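Local coordinates for protein 3-methylornithine synthase (Methanosarcina barkeri, PDB 3T7V) that isomerises L-lysine to (3R)-3-methyl-D-ornithine by a radical S-adenosylmethionine mechanism with a [4Fe-4S] cluster, a step in pyrrolysine biosynthesis, at residues C63-S68 against I300-S305; N87-T92 against Q306-A311. All coordinates share one frame; numbering follows the deposited sequence.

Interaction 1 (C63-S68 against I300-S305); sequences CFIYFS and ILPPDS. With MD0 (5-amino-D-isoleucine), chain D.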
loop_
_atom_site.group_PDB
_atom_site.type_symbol
_atom_site.label_atom_id
_atom_site.label_comp_id
_atom_site.label_asym_id
_atom_site.label_seq_id
_atom_site.Cartn_x
_atom_site.Cartn_y
_atom_site.Cartn_z
ATOM N N CYS A 63 2.792 7.108 7.736
ATOM C CA CYS A 63 2.010 6.633 8.917
ATOM C C CYS A 63 0.655 6.132 8.496
ATOM O O CYS A 63 0.078 6.632 7.564
ATOM C CB CYS A 63 1.829 7.807 9.803
ATOM S SG CYS A 63 1.065 7.448 11.389
ATOM N N PHE A 64 0.157 5.115 9.133
ATOM C CA PHE A 64 -1.138 4.541 8.776
ATOM C C PHE A 64 -2.125 4.802 9.893
ATOM O O PHE A 64 -1.936 4.341 11.045
ATOM C CB PHE A 64 -0.914 3.019 8.638
ATOM C CG PHE A 64 -2.183 2.289 8.239
ATOM C CD1 PHE A 64 -2.785 2.609 7.020
ATOM C CD2 PHE A 64 -2.774 1.329 9.050
ATOM C CE1 PHE A 64 -3.967 1.991 6.601
ATOM C CE2 PHE A 64 -3.971 0.693 8.635
ATOM C CZ PHE A 64 -4.546 1.039 7.432
ATOM N N ILE A 65 -3.204 5.484 9.575
ATOM C CA ILE A 65 -4.299 5.805 10.533
ATOM C C ILE A 65 -5.584 5.218 10.028
ATOM O O ILE A 65 -6.268 5.793 9.142
ATOM C CB ILE A 65 -4.462 7.316 10.727
ATOM C CG1 ILE A 65 -3.110 7.969 11.188
ATOM C CG2 ILE A 65 -5.568 7.586 11.782
ATOM C CD1 ILE A 65 -3.256 9.486 11.333
ATOM N N TYR A 66 -5.911 4.062 10.600
ATOM C CA TYR A 66 -7.154 3.347 10.223
ATOM C C TYR A 66 -8.220 3.909 11.154
ATOM O O TYR A 66 -8.306 3.537 12.327
ATOM C CB TYR A 66 -6.900 1.855 10.465
ATOM C CG TYR A 66 -7.854 0.900 9.776
ATOM C CD1 TYR A 66 -8.965 1.292 9.056
ATOM C CD2 TYR A 66 -7.598 -0.463 9.900
ATOM C CE1 TYR A 66 -9.768 0.381 8.384
ATOM C CE2 TYR A 66 -8.407 -1.395 9.260
ATOM C CZ TYR A 66 -9.482 -0.945 8.532
ATOM O OH TYR A 66 -10.246 -1.954 7.951
ATOM N N PHE A 67 -8.968 4.918 10.649
ATOM C CA PHE A 67 -9.813 5.747 11.533
ATOM C C PHE A 67 -11.248 5.229 11.718
ATOM O O PHE A 67 -11.943 5.670 12.590
ATOM C CB PHE A 67 -9.853 7.230 11.075
ATOM C CG PHE A 67 -10.438 7.475 9.725
ATOM C CD1 PHE A 67 -9.612 7.508 8.637
ATOM C CD2 PHE A 67 -11.806 7.658 9.535
ATOM C CE1 PHE A 67 -10.117 7.702 7.370
ATOM C CE2 PHE A 67 -12.371 7.833 8.275
ATOM C CZ PHE A 67 -11.492 7.872 7.151
ATOM N N SER A 68 -11.608 4.233 10.898
ATOM C CA SER A 68 -12.880 3.538 11.081
ATOM C C SER A 68 -12.791 2.163 10.486
ATOM O O SER A 68 -12.394 2.020 9.311
ATOM C CB SER A 68 -14.042 4.285 10.425
ATOM O OG SER A 68 -15.218 3.450 10.614
ATOM N N ILE A 300 3.230 2.003 9.337
ATOM C CA ILE A 300 3.861 2.466 10.579
ATOM C C ILE A 300 2.721 3.063 11.395
ATOM O O ILE A 300 1.958 3.878 10.911
ATOM C CB ILE A 300 4.918 3.545 10.281
ATOM C CG1 ILE A 300 5.933 3.010 9.242
ATOM C CG2 ILE A 300 5.558 3.941 11.609
ATOM C CD1 ILE A 300 6.960 4.084 8.868
ATOM N N LEU A 301 2.597 2.690 12.653
ATOM C CA LEU A 301 1.517 3.252 13.454
ATOM C C LEU A 301 1.970 4.426 14.271
ATOM O O LEU A 301 3.165 4.544 14.620
ATOM C CB LEU A 301 0.991 2.185 14.412
ATOM C CG LEU A 301 0.355 0.985 13.674
ATOM C CD1 LEU A 301 -0.126 -0.113 14.629
ATOM C CD2 LEU A 301 -0.846 1.348 12.805
ATOM N N PRO A 302 1.011 5.330 14.598
ATOM C CA PRO A 302 1.272 6.418 15.518
ATOM C C PRO A 302 1.871 5.837 16.836
ATOM O O PRO A 302 1.568 4.665 17.206
ATOM C CB PRO A 302 -0.157 6.955 15.763
ATOM C CG PRO A 302 -0.898 6.717 14.495
ATOM C CD PRO A 302 -0.398 5.291 14.195
ATOM N N PRO A 303 2.733 6.639 17.519
ATOM C CA PRO A 303 3.375 6.266 18.794
ATOM C C PRO A 303 2.311 5.847 19.835
ATOM O O PRO A 303 1.360 6.601 20.059
ATOM C CB PRO A 303 4.089 7.555 19.221
ATOM C CG PRO A 303 4.424 8.278 17.968
ATOM C CD PRO A 303 3.316 7.887 16.961
ATOM N N ASP A 304 2.518 4.695 20.484
ATOM C CA ASP A 304 1.495 3.960 21.246
ATOM C C ASP A 304 0.600 3.343 20.220
ATOM O O ASP A 304 0.970 2.400 19.531
ATOM C CB ASP A 304 0.675 4.864 22.183
ATOM C CG ASP A 304 -0.841 4.599 22.083
ATOM O OD1 ASP A 304 -1.262 3.472 22.439
ATOM O OD2 ASP A 304 -1.597 5.534 21.723
ATOM N N SER A 305 -0.574 3.927 20.120
ATOM C CA SER A 305 -1.612 3.502 19.295
ATOM C C SER A 305 -2.143 2.086 19.579
ATOM O O SER A 305 -1.413 1.096 19.605
ATOM C CB SER A 305 -1.194 3.688 17.836
ATOM O OG SER A 305 -2.337 3.875 17.124
HETATM C C MD0 D . -0.308 -0.732 4.548
HETATM N N MD0 D . -1.710 -1.419 6.407
HETATM O O MD0 D . 0.290 0.217 4.000
HETATM C CA MD0 D . -1.557 -0.457 5.321
HETATM C CB MD0 D . -2.800 -0.507 4.382
HETATM C CD MD0 D . -4.015 1.063 2.724
HETATM N NE MD0 D . -3.805 2.192 1.827
HETATM C CG MD0 D . -2.689 0.669 3.368
HETATM C CG2 MD0 D . -2.963 -1.845 3.616
HETATM O OXT MD0 D . 0.085 -1.904 4.487
#

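Interaction 2 (N87-T92 against Q306-A311); sequences NRYRLT and QLEGVA. With SAM (S-adenosylmethionine), chain C.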
loop_
_atom_site.group_PDB
_atom_site.type_symbol
_atom_site.label_atom_id
_atom_site.label_comp_id
_atom_site.label_asym_id
_atom_site.label_seq_id
_atom_site.Cartn_x
_atom_site.Cartn_y
_atom_site.Cartn_z
ATOM N N ASN A 87 -14.928 -6.980 16.408
ATOM C CA ASN A 87 -14.813 -5.692 17.129
ATOM C C ASN A 87 -14.598 -4.666 16.009
ATOM O O ASN A 87 -13.829 -4.933 15.057
ATOM C CB ASN A 87 -13.629 -5.718 18.088
ATOM C CG ASN A 87 -13.425 -4.391 18.741
ATOM O OD1 ASN A 87 -12.408 -3.691 18.526
ATOM N ND2 ASN A 87 -14.444 -3.932 19.279
ATOM N N ARG A 88 -15.269 -3.499 16.122
ATOM C CA ARG A 88 -15.125 -2.404 15.159
ATOM C C ARG A 88 -15.137 -1.095 15.924
ATOM O O ARG A 88 -15.777 -0.965 16.975
ATOM C CB ARG A 88 -16.297 -2.346 14.215
ATOM C CG ARG A 88 -16.203 -3.579 13.277
ATOM C CD ARG A 88 -17.237 -3.545 12.255
ATOM N NE ARG A 88 -17.440 -4.818 11.610
ATOM C CZ ARG A 88 -16.916 -5.126 10.413
ATOM N NH1 ARG A 88 -16.127 -4.296 9.713
ATOM N NH2 ARG A 88 -17.233 -6.306 9.875
ATOM N N TYR A 89 -14.355 -0.130 15.430
ATOM C CA TYR A 89 -14.280 1.160 16.082
ATOM C C TYR A 89 -14.391 2.278 15.083
ATOM O O TYR A 89 -14.111 2.071 13.874
ATOM C CB TYR A 89 -12.972 1.269 16.922
ATOM C CG TYR A 89 -11.675 1.280 16.106
ATOM C CD1 TYR A 89 -10.895 0.133 15.956
ATOM C CD2 TYR A 89 -11.225 2.485 15.494
ATOM C CE1 TYR A 89 -9.709 0.149 15.241
ATOM C CE2 TYR A 89 -10.034 2.505 14.704
ATOM C CZ TYR A 89 -9.287 1.353 14.639
ATOM O OH TYR A 89 -8.126 1.401 13.886
ATOM N N ARG A 90 -14.675 3.473 15.564
ATOM C CA ARG A 90 -14.759 4.687 14.698
ATOM C C ARG A 90 -14.209 5.800 15.555
ATOM O O ARG A 90 -14.798 6.163 16.585
ATOM C CB ARG A 90 -16.195 4.927 14.294
ATOM C CG ARG A 90 -16.361 6.158 13.409
ATOM C CD ARG A 90 -17.833 6.407 13.061
ATOM N NE ARG A 90 -18.448 5.271 12.299
ATOM C CZ ARG A 90 -19.416 4.454 12.707
ATOM N NH1 ARG A 90 -19.871 4.461 14.016
ATOM N NH2 ARG A 90 -19.939 3.616 11.879
ATOM N N LEU A 91 -13.012 6.281 15.237
ATOM C CA LEU A 91 -12.335 7.308 16.097
ATOM C C LEU A 91 -13.220 8.550 16.145
ATOM O O LEU A 91 -13.803 9.006 15.146
ATOM C CB LEU A 91 -11.002 7.715 15.507
ATOM C CG LEU A 91 -9.986 6.568 15.385
ATOM C CD1 LEU A 91 -8.701 7.157 14.837
ATOM C CD2 LEU A 91 -9.751 5.862 16.762
ATOM N N THR A 92 -13.347 9.118 17.380
ATOM C CA THR A 92 -14.006 10.388 17.495
ATOM C C THR A 92 -13.048 11.548 17.060
ATOM O O THR A 92 -11.840 11.300 16.930
ATOM C CB THR A 92 -14.383 10.672 18.980
ATOM O OG1 THR A 92 -13.153 10.743 19.715
ATOM C CG2 THR A 92 -15.309 9.608 19.497
ATOM N N GLN A 306 -3.431 2.021 19.802
ATOM C CA GLN A 306 -4.191 0.790 19.800
ATOM C C GLN A 306 -4.755 0.618 18.402
ATOM O O GLN A 306 -5.579 -0.257 18.148
ATOM C CB GLN A 306 -5.358 0.970 20.739
ATOM C CG GLN A 306 -5.868 2.409 20.692
ATOM C CD GLN A 306 -7.100 2.663 21.537
ATOM O OE1 GLN A 306 -8.222 2.596 21.027
ATOM N NE2 GLN A 306 -6.907 2.972 22.830
ATOM N N LEU A 307 -4.378 1.511 17.471
ATOM C CA LEU A 307 -4.997 1.446 16.116
ATOM C C LEU A 307 -4.589 0.171 15.421
ATOM O O LEU A 307 -3.537 -0.412 15.680
ATOM C CB LEU A 307 -4.556 2.622 15.227
ATOM C CG LEU A 307 -5.054 4.022 15.717
ATOM C CD1 LEU A 307 -4.528 5.115 14.814
ATOM C CD2 LEU A 307 -6.571 4.051 15.777
ATOM N N GLU A 308 -5.408 -0.244 14.476
ATOM C CA GLU A 308 -5.156 -1.543 13.754
ATOM C C GLU A 308 -4.476 -1.321 12.403
ATOM O O GLU A 308 -4.484 -0.212 11.816
ATOM C CB GLU A 308 -6.525 -2.247 13.561
ATOM C CG GLU A 308 -6.995 -2.704 14.981
ATOM C CD GLU A 308 -8.318 -3.321 15.136
ATOM O OE1 GLU A 308 -8.935 -3.663 14.114
ATOM O OE2 GLU A 308 -8.725 -3.478 16.349
ATOM N N GLY A 309 -3.808 -2.368 11.930
ATOM C CA GLY A 309 -3.432 -2.489 10.501
ATOM C C GLY A 309 -4.632 -3.138 9.783
ATOM O O GLY A 309 -5.744 -3.224 10.300
ATOM N N VAL A 310 -4.385 -3.652 8.599
ATOM C CA VAL A 310 -5.464 -4.335 7.805
ATOM C C VAL A 310 -5.248 -5.842 7.784
ATOM O O VAL A 310 -6.215 -6.601 8.085
ATOM C CB VAL A 310 -5.541 -3.795 6.334
ATOM C CG1 VAL A 310 -6.685 -4.519 5.600
ATOM C CG2 VAL A 310 -5.791 -2.273 6.411
ATOM N N ALA A 311 -4.043 -6.275 7.473
ATOM C CA ALA A 311 -3.721 -7.715 7.489
ATOM C C ALA A 311 -3.348 -8.162 8.899
ATOM O O ALA A 311 -3.592 -9.331 9.277
ATOM C CB ALA A 311 -2.639 -8.009 6.473
HETATM N N SAM C . -11.764 -0.169 2.320
HETATM C CA SAM C . -10.941 0.479 1.411
HETATM C C SAM C . -10.565 -0.324 0.232
HETATM O O SAM C . -10.910 -1.522 0.157
HETATM O OXT SAM C . -9.992 0.295 -0.732
HETATM C CB SAM C . -9.654 0.580 1.844
HETATM C CG SAM C . -8.968 -0.516 2.554
HETATM S SD SAM C . -7.364 -0.971 1.767
HETATM C CE SAM C . -6.223 -0.535 3.051
HETATM C "C5'" SAM C . -7.396 -2.743 1.929
HETATM C "C4'" SAM C . -6.633 -3.356 1.016
HETATM O "O4'" SAM C . -5.837 -3.987 2.204
HETATM C "C3'" SAM C . -7.227 -4.177 0.158
HETATM O "O3'" SAM C . -7.024 -3.280 -0.943
HETATM C "C2'" SAM C . -6.040 -5.150 0.172
HETATM O "O2'" SAM C . -5.071 -4.916 -0.902
HETATM C "C1'" SAM C . -5.345 -5.159 1.545
HETATM N N9 SAM C . -5.866 -6.309 2.372
HETATM C C8 SAM C . -7.094 -6.501 2.943
HETATM N N7 SAM C . -7.119 -7.686 3.535
HETATM C C5 SAM C . -5.884 -8.267 3.357
HETATM C C6 SAM C . -5.367 -9.527 3.694
HETATM N N6 SAM C . -6.077 -10.447 4.348
HETATM N N1 SAM C . -4.083 -9.787 3.406
HETATM C C2 SAM C . -3.309 -8.892 2.724
HETATM N N3 SAM C . -3.810 -7.713 2.282
HETATM C C4 SAM C . -5.099 -7.408 2.632
HETATM O O HOH W 1 -11.688 -3.086 14.587
HETATM O O HOH W 2 -10.252 -5.348 17.259
#

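Interaction 1 (C63-S68 against I300-S305)
The ring of F64 has L301 at its edge and the bound 5-amino-D-isoleucine over one face. L301 CD2 approaches near the ring plane, 4.2 Å from F64 CD2. The ligand's amine N stands over the middle of the face, 3.8 Å from F64 CE2; its CA, on the same side, is 3.6 Å above the plane, nearer the rim, and its CB lies 3.5 Å from F64 CE1. With CG anti to the backbone N (chi1 -179°), the ring is carried away from 300-305 and into the substrate pocket. The backbone of the same residue faces the neighbouring strand: F64 N donates to I300 O at 2.8 Å, with an N-H...O angle of 164°, nearly along the C=O axis. C63 and I300 thus form a parallel bridge at the end of strand 296-300. Beyond it P302 CG lies 3.7 Å from C63 SG and 4.2 Å from I65 CG1. Strand 110-115 pairs with 58-68 as well, and its D112 hydrogen-bonds the ligand. In this TIM-barrel-type radical SAM fold, one nearly straight backbone bond joins the strands, and L301 and P302 of the following loop add the apolar contacts. The F64 face takes both the amine and the carbons beside it, which may favour the amine electrostatically.

Interaction 2 (N87-T92 against Q306-A311)
Y89, L307 and E308 bury the most surface here, and the phenol of Y89 serves both of the others. Its OH accepts a hydrogen bond from E308 N at 3.2 Å; the N-H...O angle of 173° makes this long bond almost straight. The same hydroxyl is also bonded to Y66 O of strand 58-68, so one oxygen links the two loops to the strand. CG of Y89 stands between its backbone N and carbonyl carbon (chi1 67°), which sends the ring across to 306-311. L307 crosses the tyrosine at about a right angle and places its CD2 branch 3.9 Å from Y89 CE2. That methyl is also 3.8 Å from L91 CD2, so the one CD2 methyl of L307 touches both Y89 and L91.

E308 runs past Y89 in the opposite direction. Its CG lies in plane at the ring edge, and its CD is 3.7 Å from Y89 CE1, with the carboxylate turned 89° from the ring. The extended side chain brings the carboxylate to N87, where two waters bridge the remaining gap. One donates to N87 O and E308 OE1, the other to N87 OD1 and, at 2.6 Å, to E308 OE2. Y80 OH bonds OE1 too.

Farther along 306-311, V310 CG1 comes within 3.3 Å of C8 of S-adenosylmethionine, and V310 also touches 5-amino-D-isoleucine. The two loops are thus joined by the phenol's bond to the E308 backbone and by apolar contact of L307 with Y89 and L91. The carboxylate's own partners, two waters and Y80 OH, probably stabilise its negative charge at this partly buried site.

Overall arrangement
From the N terminus the chain first runs through 63-68 on strand 58-68, then through 87-92 in the loop before helix 93-103. It returns to both only after more than 200 residues, at 300-305 and then 306-311, so the two long closures cross rather than nest. Interaction 1 closes the barrel between strands 58-68 and 296-300; interaction 2 joins the loops that follow those same strands. Their centres lie about 9 Å apart, and they touch directly: F67 O is 2.9 Å from L91 N, a probable hydrogen bond, and F64 CE2 packs 3.3 Å from E308 O. Together they tie the barrel strands to the loop whose V310 and A311 line the S-adenosylmethionine pocket.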